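Local coordinates for uronate dehydrogenase (PDB 3RFX), which catalyses the NAD-dependent oxidation of uronic acids such as galacturonate and glucuronate, probably at the aldehyde-derived carbon to give the aldaric acid lactone, at residues I106-S111 and T158-I163; E122-D127 and V202-S207; P170-M175 and D248-F253; S177-H182 and P226-E231. The protein carries 1 engineered substitution. One frame throughout, in Å; residues are numbered along the deposited sequence.

Contact 1: I106-S111 and T158-I163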
loop_
_atom_site.group_PDB
_atom_site.type_symbol
_atom_site.label_atom_id
_atom_site.label_comp_id
_atom_site.label_asym_id
_atom_site.label_seq_id
_atom_site.Cartn_x
_atom_site.Cartn_y
_atom_site.Cartn_z
ATOM N N ILE A 106 -16.739 -21.619 15.571
ATOM C CA ILE A 106 -16.122 -21.175 16.822
ATOM C C ILE A 106 -15.955 -19.655 16.894
ATOM O O ILE A 106 -15.479 -19.030 15.945
ATOM C CB ILE A 106 -14.745 -21.823 16.997
ATOM C CG1 ILE A 106 -14.896 -23.346 17.107
ATOM C CG2 ILE A 106 -14.001 -21.252 18.228
ATOM C CD1 ILE A 106 -13.603 -24.088 16.912
ATOM N N VAL A 107 -16.377 -19.061 18.005
ATOM C CA VAL A 107 -15.956 -17.694 18.333
ATOM C C VAL A 107 -14.808 -17.836 19.326
ATOM O O VAL A 107 -15.005 -18.304 20.446
ATOM C CB VAL A 107 -17.099 -16.850 18.939
ATOM C CG1 VAL A 107 -16.587 -15.469 19.404
ATOM C CG2 VAL A 107 -18.224 -16.664 17.938
ATOM N N PHE A 108 -13.601 -17.478 18.904
ATOM C CA PHE A 108 -12.426 -17.601 19.755
ATOM C C PHE A 108 -12.132 -16.279 20.464
ATOM O O PHE A 108 -12.022 -15.243 19.818
ATOM C CB PHE A 108 -11.216 -18.008 18.912
ATOM C CG PHE A 108 -9.915 -18.026 19.668
ATOM C CD1 PHE A 108 -9.810 -18.671 20.891
ATOM C CD2 PHE A 108 -8.783 -17.421 19.140
ATOM C CE1 PHE A 108 -8.604 -18.706 21.581
ATOM C CE2 PHE A 108 -7.570 -17.450 19.829
ATOM C CZ PHE A 108 -7.481 -18.100 21.042
ATOM N N ALA A 109 -12.008 -16.319 21.789
ATOM C CA ALA A 109 -11.570 -15.142 22.540
ATOM C C ALA A 109 -10.061 -14.970 22.403
ATOM O O ALA A 109 -9.296 -15.490 23.211
ATOM C CB ALA A 109 -11.950 -15.272 24.014
ATOM N N SER A 110 -9.624 -14.281 21.356
ATOM C CA SER A 110 -8.231 -13.888 21.268
ATOM C C SER A 110 -8.096 -12.626 22.123
ATOM O O SER A 110 -8.957 -12.336 22.960
ATOM C CB SER A 110 -7.816 -13.616 19.818
ATOM O OG SER A 110 -6.409 -13.438 19.713
ATOM N N SER A 111 -7.048 -11.848 21.893
ATOM C CA SER A 111 -6.773 -10.739 22.796
ATOM C C SER A 111 -6.014 -9.612 22.117
ATOM O O SER A 111 -5.222 -9.857 21.210
ATOM C CB SER A 111 -5.928 -11.259 23.966
ATOM O OG SER A 111 -5.546 -10.194 24.805
ATOM N N THR A 158 -13.773 -19.935 12.158
ATOM C CA THR A 158 -13.522 -19.343 13.476
ATOM C C THR A 158 -13.489 -17.824 13.328
ATOM O O THR A 158 -12.864 -17.305 12.402
ATOM C CB THR A 158 -12.132 -19.773 14.028
ATOM O OG1 THR A 158 -12.047 -21.204 14.137
ATOM C CG2 THR A 158 -11.843 -19.125 15.400
ATOM N N ALA A 159 -14.156 -17.111 14.226
ATOM C CA ALA A 159 -13.951 -15.665 14.342
ATOM C C ALA A 159 -12.857 -15.437 15.378
ATOM O O ALA A 159 -13.010 -15.833 16.530
ATOM C CB ALA A 159 -15.240 -14.970 14.783
ATOM N N LEU A 160 -11.753 -14.815 14.970
ATOM C CA LEU A 160 -10.641 -14.550 15.887
ATOM C C LEU A 160 -10.832 -13.180 16.530
ATOM O O LEU A 160 -10.410 -12.156 15.984
ATOM C CB LEU A 160 -9.310 -14.597 15.136
ATOM C CG LEU A 160 -9.045 -15.890 14.358
ATOM C CD1 LEU A 160 -7.795 -15.741 13.505
ATOM C CD2 LEU A 160 -8.930 -17.078 15.316
ATOM N N VAL A 161 -11.485 -13.157 17.683
ATOM C CA VAL A 161 -11.887 -11.890 18.275
ATOM C C VAL A 161 -10.817 -11.389 19.241
ATOM O O VAL A 161 -10.634 -11.944 20.322
ATOM C CB VAL A 161 -13.245 -12.001 18.986
ATOM C CG1 VAL A 161 -13.743 -10.617 19.398
ATOM C CG2 VAL A 161 -14.260 -12.679 18.073
ATOM N N ARG A 162 -10.102 -10.353 18.823
ATOM C CA ARG A 162 -9.073 -9.737 19.654
ATOM C C ARG A 162 -9.741 -8.796 20.640
ATOM O O ARG A 162 -9.923 -7.608 20.371
ATOM C CB ARG A 162 -8.051 -9.013 18.782
ATOM C CG ARG A 162 -7.232 -9.988 17.949
ATOM C CD ARG A 162 -6.210 -9.283 17.061
ATOM N NE ARG A 162 -5.384 -10.253 16.343
ATOM C CZ ARG A 162 -4.540 -9.935 15.368
ATOM N NH1 ARG A 162 -4.412 -8.668 14.979
ATOM N NH2 ARG A 162 -3.827 -10.882 14.780
ATOM N N ILE A 163 -10.144 -9.348 21.774
ATOM C CA ILE A 163 -10.891 -8.574 22.772
ATOM C C ILE A 163 -10.056 -7.405 23.332
ATOM O O ILE A 163 -8.890 -7.581 23.677
ATOM C CB ILE A 163 -11.361 -9.485 23.920
ATOM C CG1 ILE A 163 -12.306 -10.561 23.368
ATOM C CG2 ILE A 163 -12.082 -8.680 25.003
ATOM C CD1 ILE A 163 -12.647 -11.650 24.371
#
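F108 and L160 meet methyl to ring on one face of a parallel strand pair: F108 CG, anti to the backbone N (chi1 174°), carries the ring out to L160 CD2, which comes obliquely to F108 CD2 at 3.8 Å. Nearer the backbone, F108 CB lies 3.7 Å from T158 CG2. Beside them I106 and T158 run alongside one another, and the threonine turns its hydroxyl to Y95, so that its methyl is left for the apolar side. On the other face V107 CG1 touches V161 CG2 at 3.9 Å, and I163 reaches back along the strand until its CD1 is 3.7 Å from the small A109 CB. These are neighbouring strands of the Rossmann sheet, joined by a beta-alpha-beta crossover through helix 135-154. That helix covers F108, S110 and L160, whereas helix 182-194 covers V107, A159, V161 and I163; beta-branched and small residues suit such a doubly covered sheet. The backbone ladder is regular at first, with A159 N to I106 O at 2.9 Å and V161 N to F108 O at 3.0 Å. Inverse gamma turns centred on A109 and R162 then disturb it, and the I163 N to S110 O bond is weak at 3.4 Å. Here the polar side chains converge: S110 OG and the extended R162 guanidinium both bind the carboxylate of E144, which satisfies a buried hydroxyl and probably offsets the charge of the buried R162.

Contact 2: E122-D127 and V202-S207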
loop_
_atom_site.group_PDB
_atom_site.type_symbol
_atom_site.label_atom_id
_atom_site.label_comp_id
_atom_site.label_asym_id
_atom_site.label_seq_id
_atom_site.Cartn_x
_atom_site.Cartn_y
_atom_site.Cartn_z
ATOM N N GLU A 122 -0.682 4.395 16.787
ATOM C CA GLU A 122 -0.704 3.720 15.491
ATOM C C GLU A 122 -2.033 2.988 15.263
ATOM O O GLU A 122 -2.439 2.171 16.081
ATOM C CB GLU A 122 0.468 2.740 15.392
ATOM C CG GLU A 122 0.568 2.058 14.028
ATOM C CD GLU A 122 1.835 1.226 13.870
ATOM O OE1 GLU A 122 2.696 1.247 14.782
ATOM O OE2 GLU A 122 1.966 0.555 12.824
ATOM N N ARG A 123 -2.711 3.293 14.161
ATOM C CA ARG A 123 -3.974 2.622 13.817
ATOM C C ARG A 123 -3.669 1.293 13.127
ATOM O O ARG A 123 -2.828 1.247 12.233
ATOM C CB ARG A 123 -4.814 3.523 12.907
ATOM C CG ARG A 123 -6.149 2.931 12.457
ATOM C CD ARG A 123 -7.004 3.995 11.743
ATOM N NE ARG A 123 -8.288 3.466 11.268
ATOM C CZ ARG A 123 -9.349 3.264 12.046
ATOM N NH1 ARG A 123 -9.289 3.531 13.348
ATOM N NH2 ARG A 123 -10.475 2.782 11.525
ATOM N N LEU A 124 -4.342 0.220 13.545
ATOM C CA LEU A 124 -3.996 -1.126 13.093
ATOM C C LEU A 124 -5.109 -1.768 12.280
ATOM O O LEU A 124 -6.260 -1.794 12.709
ATOM C CB LEU A 124 -3.687 -2.045 14.287
ATOM C CG LEU A 124 -2.655 -1.595 15.324
ATOM C CD1 LEU A 124 -2.420 -2.713 16.362
ATOM C CD2 LEU A 124 -1.353 -1.205 14.645
ATOM N N GLY A 125 -4.754 -2.307 11.117
ATOM C CA GLY A 125 -5.657 -3.177 10.382
ATOM C C GLY A 125 -5.470 -4.622 10.826
ATOM O O GLY A 125 -4.556 -4.931 11.592
ATOM N N PRO A 126 -6.328 -5.527 10.334
ATOM C CA PRO A 126 -6.300 -6.931 10.767
ATOM C C PRO A 126 -5.058 -7.722 10.335
ATOM O O PRO A 126 -4.801 -8.782 10.907
ATOM C CB PRO A 126 -7.563 -7.527 10.118
ATOM C CG PRO A 126 -7.856 -6.628 8.948
ATOM C CD PRO A 126 -7.438 -5.246 9.406
ATOM N N ASP A 127 -4.303 -7.227 9.356
ATOM C CA ASP A 127 -3.154 -7.976 8.852
ATOM C C ASP A 127 -1.809 -7.572 9.462
ATOM O O ASP A 127 -0.769 -8.032 8.996
ATOM C CB ASP A 127 -3.059 -7.848 7.326
ATOM C CG ASP A 127 -4.161 -8.608 6.597
ATOM O OD1 ASP A 127 -4.930 -9.351 7.250
ATOM O OD2 ASP A 127 -4.242 -8.466 5.357
ATOM N N VAL A 202 -9.838 -12.132 11.410
ATOM C CA VAL A 202 -9.484 -11.364 12.598
ATOM C C VAL A 202 -10.551 -10.300 12.814
ATOM O O VAL A 202 -10.911 -9.566 11.893
ATOM C CB VAL A 202 -8.109 -10.673 12.432
ATOM C CG1 VAL A 202 -7.852 -9.692 13.581
ATOM C CG2 VAL A 202 -6.989 -11.711 12.331
ATOM N N VAL A 203 -11.066 -10.224 14.034
ATOM C CA VAL A 203 -12.065 -9.227 14.395
ATOM C C VAL A 203 -11.514 -8.424 15.563
ATOM O O VAL A 203 -11.105 -9.000 16.567
ATOM C CB VAL A 203 -13.370 -9.897 14.860
ATOM C CG1 VAL A 203 -14.407 -8.846 15.239
ATOM C CG2 VAL A 203 -13.909 -10.863 13.775
ATOM N N TRP A 204 -11.496 -7.101 15.438
ATOM C CA TRP A 204 -11.056 -6.279 16.566
ATOM C C TRP A 204 -12.213 -6.152 17.537
ATOM O O TRP A 204 -13.270 -5.632 17.182
ATOM C CB TRP A 204 -10.604 -4.904 16.085
ATOM C CG TRP A 204 -9.373 -4.953 15.224
ATOM C CD1 TRP A 204 -9.314 -4.782 13.875
ATOM C CD2 TRP A 204 -8.026 -5.186 15.661
ATOM N NE1 TRP A 204 -8.008 -4.890 13.438
ATOM C CE2 TRP A 204 -7.200 -5.130 14.519
ATOM C CE3 TRP A 204 -7.438 -5.418 16.917
ATOM C CZ2 TRP A 204 -5.816 -5.302 14.584
ATOM C CZ3 TRP A 204 -6.064 -5.595 16.982
ATOM C CH2 TRP A 204 -5.265 -5.533 15.821
ATOM N N GLY A 205 -12.017 -6.626 18.764
ATOM C CA GLY A 205 -13.088 -6.628 19.739
ATOM C C GLY A 205 -13.165 -5.327 20.515
ATOM O O GLY A 205 -12.630 -5.233 21.615
ATOM N N ALA A 206 -13.827 -4.331 19.933
ATOM C CA ALA A 206 -14.038 -3.038 20.578
ATOM C C ALA A 206 -15.373 -2.452 20.150
ATOM O O ALA A 206 -15.848 -2.723 19.047
ATOM C CB ALA A 206 -12.917 -2.082 20.208
ATOM N N SER A 207 -15.975 -1.636 21.010
ATOM C CA SER A 207 -17.173 -0.908 20.627
ATOM C C SER A 207 -16.832 0.221 19.638
ATOM O O SER A 207 -15.700 0.314 19.188
ATOM C CB SER A 207 -17.910 -0.402 21.865
ATOM O OG SER A 207 -18.464 -1.503 22.574
#
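V202 packs on P126, CB to CB at 3.9 Å, with CG2 beside P126 O at the same separation. A branched residue fits here because one methyl, CG1, lies by the ring carbon CB and the other, CG2, by the carbonyl oxygen, while CG1 also packs on R162. V203, next along the chain, turns its side chain to the opposite side of the sheet, onto L219. W204 then carries most of the contact. Its CG stands anti to the carbonyl carbon (chi1 -66°), which sends the indole out across the loop 122-127 with its pyrrole and benzo rims against successive residues. G125 O comes up at the edge, near the ring plane, 3.3 Å from CZ2, and P126 N is also near that plane, 3.6 Å from NE1. L124 O approaches NE1 obliquely at 3.6 Å. L124 itself crosses the indole at about a right angle, placing CB 3.9 Å from CZ2 and CD1 4.0 Å from CH2. Strand 202-205 is outermost in the parallel Rossmann sheet of this chain, and the long loop between strand 105-111 and helix 135-154 lies over the V202 and W204 side chains on one of its faces. W214 stacks on the W204 ring, and N216 OD1 accepts a hydrogen bond from W204 N. G205 follows as the centre of an inverse gamma turn, in which A206 N makes a weak bond to W204 O. Beyond it the chain leaves the sheet, and S207 turns its hydroxyl to D184.

Contact 3: P170-M175 and D248-F253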
loop_
_atom_site.group_PDB
_atom_site.type_symbol
_atom_site.label_atom_id
_atom_site.label_comp_id
_atom_site.label_asym_id
_atom_site.label_seq_id
_atom_site.Cartn_x
_atom_site.Cartn_y
_atom_site.Cartn_z
ATOM N N PRO A 170 -16.167 1.656 30.753
ATOM C CA PRO A 170 -14.743 2.024 30.740
ATOM C C PRO A 170 -14.359 2.545 32.123
ATOM O O PRO A 170 -15.146 3.293 32.709
ATOM C CB PRO A 170 -14.684 3.184 29.732
ATOM C CG PRO A 170 -15.963 3.100 28.946
ATOM C CD PRO A 170 -16.982 2.501 29.866
ATOM N N ASN A 171 -13.197 2.176 32.643
ATOM C CA ASN A 171 -12.796 2.714 33.951
ATOM C C ASN A 171 -11.386 3.277 34.040
ATOM O O ASN A 171 -10.898 3.562 35.129
ATOM C CB ASN A 171 -13.006 1.694 35.064
ATOM C CG ASN A 171 -12.307 0.398 34.795
ATOM O OD1 ASN A 171 -11.090 0.366 34.615
ATOM N ND2 ASN A 171 -13.071 -0.696 34.761
ATOM N N ASN A 172 -10.731 3.432 32.899
ATOM C CA ASN A 172 -9.478 4.164 32.857
ATOM C C ASN A 172 -9.260 4.731 31.458
ATOM O O ASN A 172 -10.050 4.459 30.543
ATOM C CB ASN A 172 -8.299 3.297 33.332
ATOM C CG ASN A 172 -8.000 2.133 32.402
ATOM O OD1 ASN A 172 -8.026 2.269 31.180
ATOM N ND2 ASN A 172 -7.684 0.982 32.985
ATOM N N TYR A 173 -8.203 5.515 31.292
ATOM C CA TYR A 173 -7.995 6.248 30.042
ATOM C C TYR A 173 -7.871 5.320 28.833
ATOM O O TYR A 173 -8.394 5.611 27.753
ATOM C CB TYR A 173 -6.766 7.162 30.124
ATOM C CG TYR A 173 -6.779 8.230 29.046
ATOM C CD1 TYR A 173 -7.353 9.474 29.282
ATOM C CD2 TYR A 173 -6.251 7.976 27.782
ATOM C CE1 TYR A 173 -7.391 10.447 28.288
ATOM C CE2 TYR A 173 -6.289 8.941 26.781
ATOM C CZ TYR A 173 -6.863 10.172 27.043
ATOM O OH TYR A 173 -6.903 11.132 26.049
ATOM N N ARG A 174 -7.158 4.216 29.017
ATOM C CA ARG A 174 -6.962 3.239 27.941
ATOM C C ARG A 174 -8.297 2.703 27.425
ATOM O O ARG A 174 -8.471 2.501 26.219
ATOM C CB ARG A 174 -6.063 2.095 28.420
ATOM C CG ARG A 174 -5.865 0.957 27.408
ATOM C CD ARG A 174 -4.707 0.053 27.839
ATOM N NE ARG A 174 -4.611 -1.178 27.046
ATOM C CZ ARG A 174 -5.312 -2.284 27.281
ATOM N NH1 ARG A 174 -6.176 -2.331 28.287
ATOM N NH2 ARG A 174 -5.154 -3.351 26.499
ATOM N N MET A 175 -9.242 2.471 28.330
ATOM C CA MET A 175 -10.533 1.910 27.925
ATOM C C MET A 175 -11.384 2.859 27.102
ATOM O O MET A 175 -12.374 2.449 26.493
ATOM C CB MET A 175 -11.320 1.396 29.134
ATOM C CG MET A 175 -10.627 0.240 29.823
ATOM S SD MET A 175 -11.741 -0.577 30.977
ATOM C CE MET A 175 -10.561 -1.521 31.938
ATOM N N ASP A 248 3.511 6.443 31.481
ATOM C CA ASP A 248 2.832 5.223 31.907
ATOM C C ASP A 248 2.525 4.325 30.703
ATOM O O ASP A 248 2.024 4.795 29.681
ATOM C CB ASP A 248 1.510 5.566 32.602
ATOM C CG ASP A 248 1.702 6.160 33.986
ATOM O OD1 ASP A 248 2.836 6.098 34.518
ATOM O OD2 ASP A 248 0.703 6.686 34.547
ATOM N N ALA A 249 2.829 3.036 30.825
ATOM C CA ALA A 249 2.506 2.080 29.766
ATOM C C ALA A 249 1.018 2.129 29.420
ATOM O O ALA A 249 0.625 1.887 28.273
ATOM C CB ALA A 249 2.912 0.662 30.182
ATOM N N LEU A 250 0.198 2.444 30.421
ATOM C CA LEU A 250 -1.244 2.590 30.243
ATOM C C LEU A 250 -1.642 3.510 29.084
ATOM O O LEU A 250 -2.694 3.314 28.471
ATOM C CB LEU A 250 -1.904 3.113 31.524
ATOM C CG LEU A 250 -3.420 3.351 31.433
ATOM C CD1 LEU A 250 -4.183 2.033 31.477
ATOM C CD2 LEU A 250 -3.895 4.281 32.549
ATOM N N VAL A 251 -0.823 4.522 28.800
ATOM C CA VAL A 251 -1.100 5.408 27.674
ATOM C C VAL A 251 -0.039 5.373 26.565
ATOM O O VAL A 251 -0.067 6.205 25.661
ATOM C CB VAL A 251 -1.308 6.856 28.135
ATOM C CG1 VAL A 251 -2.570 6.954 29.021
ATOM C CG2 VAL A 251 -0.066 7.365 28.884
ATOM N N ARG A 252 0.887 4.422 26.625
ATOM C CA ARG A 252 1.946 4.348 25.614
ATOM C C ARG A 252 1.834 3.138 24.689
ATOM O O ARG A 252 2.197 3.215 23.511
ATOM C CB ARG A 252 3.324 4.349 26.278
ATOM C CG ARG A 252 3.730 5.727 26.821
ATOM C CD ARG A 252 5.008 5.616 27.638
ATOM N NE ARG A 252 6.082 4.969 26.879
ATOM C CZ ARG A 252 7.223 4.528 27.407
ATOM N NH1 ARG A 252 7.462 4.664 28.707
ATOM N NH2 ARG A 252 8.126 3.950 26.633
ATOM N N PHE A 253 1.338 2.033 25.234
ATOM C CA PHE A 253 1.301 0.762 24.515
ATOM C C PHE A 253 -0.102 0.209 24.456
ATOM O O PHE A 253 -0.867 0.321 25.417
ATOM C CB PHE A 253 2.235 -0.256 25.170
ATOM C CG PHE A 253 3.676 0.153 25.137
ATOM C CD1 PHE A 253 4.443 -0.058 24.005
ATOM C CD2 PHE A 253 4.256 0.774 26.234
ATOM C CE1 PHE A 253 5.776 0.321 23.967
ATOM C CE2 PHE A 253 5.584 1.156 26.202
ATOM C CZ PHE A 253 6.342 0.935 25.068
#
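L250 presses its CD1 methyl into the turn that begins helix 175-178, a helix start capped by N172 and packed against the loop 248-253. In van der Waals contact with the arginine stem and the asparagine amide, CD1 lies 3.6 Å from R174 CB and 3.9 Å from N172 OD1, so one leucine branch fills the angle between the two. L250 has its CG anti to the backbone N (chi1 178°), and this extends the branch across to the turn. V251 CG1 meets Y173 CD2 obliquely at 4.0 Å, the two side chains crossing at about a right angle; P196 of a neighbouring subunit packs on both, which places this patch at an interface of the assembly. Polar contacts are mostly made beyond the pair: Y173 OH bonds to R234, R174 NH2 reaches Q254 O, and Q120 NE2 serves L250 O and F253 O. An arginine suits position 174 because its extended stem can lie beside L250 O, with CB 3.6 Å from that oxygen, while the guanidinium travels on to a polar partner. Capping and turn bonds hold each segment in shape. N172 CG sits between its backbone N and carbonyl carbon (chi1 66°), the crowded position, which folds OD1 back to accept from M175 N at 3.1 Å. In the facing loop A249 O takes two donors, R252 N at 3.0 Å and F253 N at 3.1 Å.

Contact 4: S177-H182 and P226-E231. With PO4 (phosphate ion), chain F.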
loop_
_atom_site.group_PDB
_atom_site.type_symbol
_atom_site.label_atom_id
_atom_site.label_comp_id
_atom_site.label_asym_id
_atom_site.label_seq_id
_atom_site.Cartn_x
_atom_site.Cartn_y
_atom_site.Cartn_z
ATOM N N SER A 177 -10.389 3.791 24.519
ATOM C CA SER A 177 -10.076 3.237 23.203
ATOM C C SER A 177 -10.436 1.759 23.108
ATOM O O SER A 177 -10.896 1.313 22.060
ATOM C CB SER A 177 -8.590 3.427 22.856
ATOM O OG SER A 177 -8.228 4.806 22.888
ATOM N N THR A 178 -10.216 1.004 24.188
ATOM C CA THR A 178 -10.308 -0.461 24.122
ATOM C C THR A 178 -11.642 -1.068 24.560
ATOM O O THR A 178 -11.856 -2.273 24.386
ATOM C CB THR A 178 -9.202 -1.148 24.956
ATOM O OG1 THR A 178 -9.365 -0.800 26.334
ATOM C CG2 THR A 178 -7.805 -0.731 24.488
ATOM N N TRP A 179 -12.527 -0.256 25.128
ATOM C CA TRP A 179 -13.784 -0.769 25.675
ATOM C C TRP A 179 -14.567 -1.551 24.637
ATOM O O TRP A 179 -14.737 -1.104 23.505
ATOM C CB TRP A 179 -14.663 0.369 26.189
ATOM C CG TRP A 179 -15.894 -0.093 26.941
ATOM C CD1 TRP A 179 -15.947 -1.040 27.924
ATOM C CD2 TRP A 179 -17.229 0.395 26.780
ATOM N NE1 TRP A 179 -17.240 -1.176 28.381
ATOM C CE2 TRP A 179 -18.045 -0.306 27.692
ATOM C CE3 TRP A 179 -17.818 1.359 25.949
ATOM C CZ2 TRP A 179 -19.414 -0.070 27.802
ATOM C CZ3 TRP A 179 -19.175 1.590 26.055
ATOM C CH2 TRP A 179 -19.961 0.877 26.977
ATOM N N PHE A 180 -15.044 -2.719 25.054
ATOM C CA PHE A 180 -15.908 -3.574 24.235
ATOM C C PHE A 180 -17.117 -3.869 25.111
ATOM O O PHE A 180 -17.016 -4.655 26.052
ATOM C CB PHE A 180 -15.172 -4.873 23.928
ATOM C CG PHE A 180 -15.793 -5.701 22.815
ATOM C CD1 PHE A 180 -16.704 -5.142 21.923
ATOM C CD2 PHE A 180 -15.421 -7.025 22.650
ATOM C CE1 PHE A 180 -17.252 -5.915 20.888
ATOM C CE2 PHE A 180 -15.953 -7.799 21.618
ATOM C CZ PHE A 180 -16.862 -7.244 20.742
ATOM N N SER A 181 -18.247 -3.232 24.831
ATOM C CA SER A 181 -19.415 -3.376 25.706
ATOM C C SER A 181 -19.993 -4.792 25.642
ATOM O O SER A 181 -19.800 -5.508 24.660
ATOM C CB SER A 181 -20.503 -2.371 25.341
ATOM O OG SER A 181 -21.112 -2.720 24.099
ATOM N N HIS A 182 -20.704 -5.195 26.691
ATOM C CA HIS A 182 -21.394 -6.480 26.665
ATOM C C HIS A 182 -22.348 -6.559 25.478
ATOM O O HIS A 182 -22.346 -7.554 24.744
ATOM C CB HIS A 182 -22.151 -6.721 27.973
ATOM C CG HIS A 182 -21.257 -6.903 29.155
ATOM N ND1 HIS A 182 -21.699 -6.761 30.452
ATOM C CD2 HIS A 182 -19.941 -7.207 29.237
ATOM C CE1 HIS A 182 -20.697 -6.981 31.282
ATOM N NE2 HIS A 182 -19.618 -7.253 30.571
ATOM N N PRO A 226 -20.801 -2.149 15.753
ATOM C CA PRO A 226 -21.043 -1.916 17.186
ATOM C C PRO A 226 -21.760 -0.587 17.420
ATOM O O PRO A 226 -21.623 0.330 16.613
ATOM C CB PRO A 226 -19.637 -1.900 17.794
ATOM C CG PRO A 226 -18.704 -1.667 16.651
ATOM C CD PRO A 226 -19.368 -2.209 15.416
ATOM N N LYS A 227 -22.516 -0.486 18.511
ATOM C CA LYS A 227 -23.369 0.675 18.746
ATOM C C LYS A 227 -22.940 1.526 19.948
ATOM O O LYS A 227 -23.292 2.700 20.035
ATOM C CB LYS A 227 -24.828 0.236 18.935
ATOM C CG LYS A 227 -25.408 -0.525 17.750
ATOM C CD LYS A 227 -25.331 0.314 16.479
ATOM C CE LYS A 227 -25.767 -0.480 15.249
ATOM N NZ LYS A 227 -25.707 0.363 14.025
ATOM N N ASP A 228 -22.195 0.945 20.878
ATOM C CA ASP A 228 -21.804 1.700 22.073
ATOM C C ASP A 228 -20.532 2.503 21.807
ATOM O O ASP A 228 -19.820 2.229 20.846
ATOM C CB ASP A 228 -21.647 0.765 23.263
ATOM C CG ASP A 228 -22.986 0.189 23.720
ATOM O OD1 ASP A 228 -23.960 0.965 23.830
ATOM O OD2 ASP A 228 -23.069 -1.031 23.964
ATOM N N ASN A 229 -20.258 3.500 22.646
ATOM C CA ASN A 229 -19.147 4.417 22.392
ATOM C C ASN A 229 -18.551 4.846 23.729
ATOM O O ASN A 229 -19.217 5.524 24.525
ATOM C CB ASN A 229 -19.669 5.633 21.632
ATOM C CG ASN A 229 -18.561 6.570 21.161
ATOM O OD1 ASN A 229 -17.412 6.482 21.597
ATOM N ND2 ASN A 229 -18.914 7.470 20.252
ATOM N N ALA A 230 -17.307 4.452 23.971
ATOM C CA ALA A 230 -16.648 4.735 25.242
ATOM C C ALA A 230 -16.478 6.235 25.487
ATOM O O ALA A 230 -16.325 6.676 26.631
ATOM C CB ALA A 230 -15.296 4.033 25.292
ATOM N N GLU A 231 -16.509 7.023 24.418
ATOM C CA GLU A 231 -16.277 8.461 24.538
ATOM C C GLU A 231 -17.277 9.109 25.502
ATOM O O GLU A 231 -16.973 10.121 26.148
ATOM C CB GLU A 231 -16.337 9.128 23.160
ATOM C CG GLU A 231 -15.903 10.586 23.143
ATOM C CD GLU A 231 -14.436 10.799 23.505
ATOM O OE1 GLU A 231 -13.609 9.854 23.387
ATOM O OE2 GLU A 231 -14.106 11.943 23.898
HETATM P P PO4 F . -25.135 -7.030 31.399
HETATM O O1 PO4 F . -24.155 -5.958 30.981
HETATM O O2 PO4 F . -26.530 -6.453 31.411
HETATM O O3 PO4 F . -25.084 -8.177 30.421
HETATM O O4 PO4 F . -24.774 -7.532 32.776
#
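The six-membered ring of W179 is approached obliquely by D228 and A230: A230 CA is 3.6 Å from CE3, and D228 CB is 3.8 Å from CZ3. N229 C sits at the edge, near the ring plane. One face is met by S181 CB, offset toward the rim, so the indole is flanked by its own segment as well as by 226-231. The D228 carboxylate is turned 35° from the indole plane. Further along, the H182 ring meets a phosphate, probably from the crystallisation liquor, at its edge and in plane: ND1 donates to O1 at 2.6 Å in a nearly straight bond of 171°, and R22 NH1 holds the same ion. Between the two rings lies the N-cap of helix 182-194, one of the helices flanking the Rossmann sheet. S181 OG, set between its backbone N and carbonyl carbon (chi1 71°), accepts from D184 N and donates its own proton to D228 OD2 at 2.6 Å, on the anti lone pair. Serine suits this place because one hydroxyl can cap the helix and tie down the loop at once; the helix start would probably help to stabilise the nearby carboxylate. A small alanine at 230 lets the backbone come close to the indole, its CB 3.7 Å from CE3, while W179 NE1 is satisfied by T167 O. N229 forms an Asx turn, OD1 accepting from E231 N at 3.0 Å, at the start of the 3-10 segment that follows, and its ND2 bonds to D210 OD1.

How the contacts relate
Contact 1 lies nearest the centre of the chain, between the fifth and sixth of the seven strands of the Rossmann sheet. Contact 2, centred about 12 Å away, continues that sheet by one strand: R162 N and O probably bond to V203 O and G205 N. Contact 4 lies about 13 Å from contact 2 between centres, with S207 probably bonded to W179 O and S181 N, and touches contact 1 through V161 and F180. Contact 3 is farther out, its centre about 22 Å from that of contact 1, but P170 and M175 reach W179 and A230 of contact 4. In sequence, contact 4 nests inside contact 3, and contact 2 alternates with the others; contacts 3 and 4 pack 226-231 and 248-253 on the 170-182 region following strand 158-163.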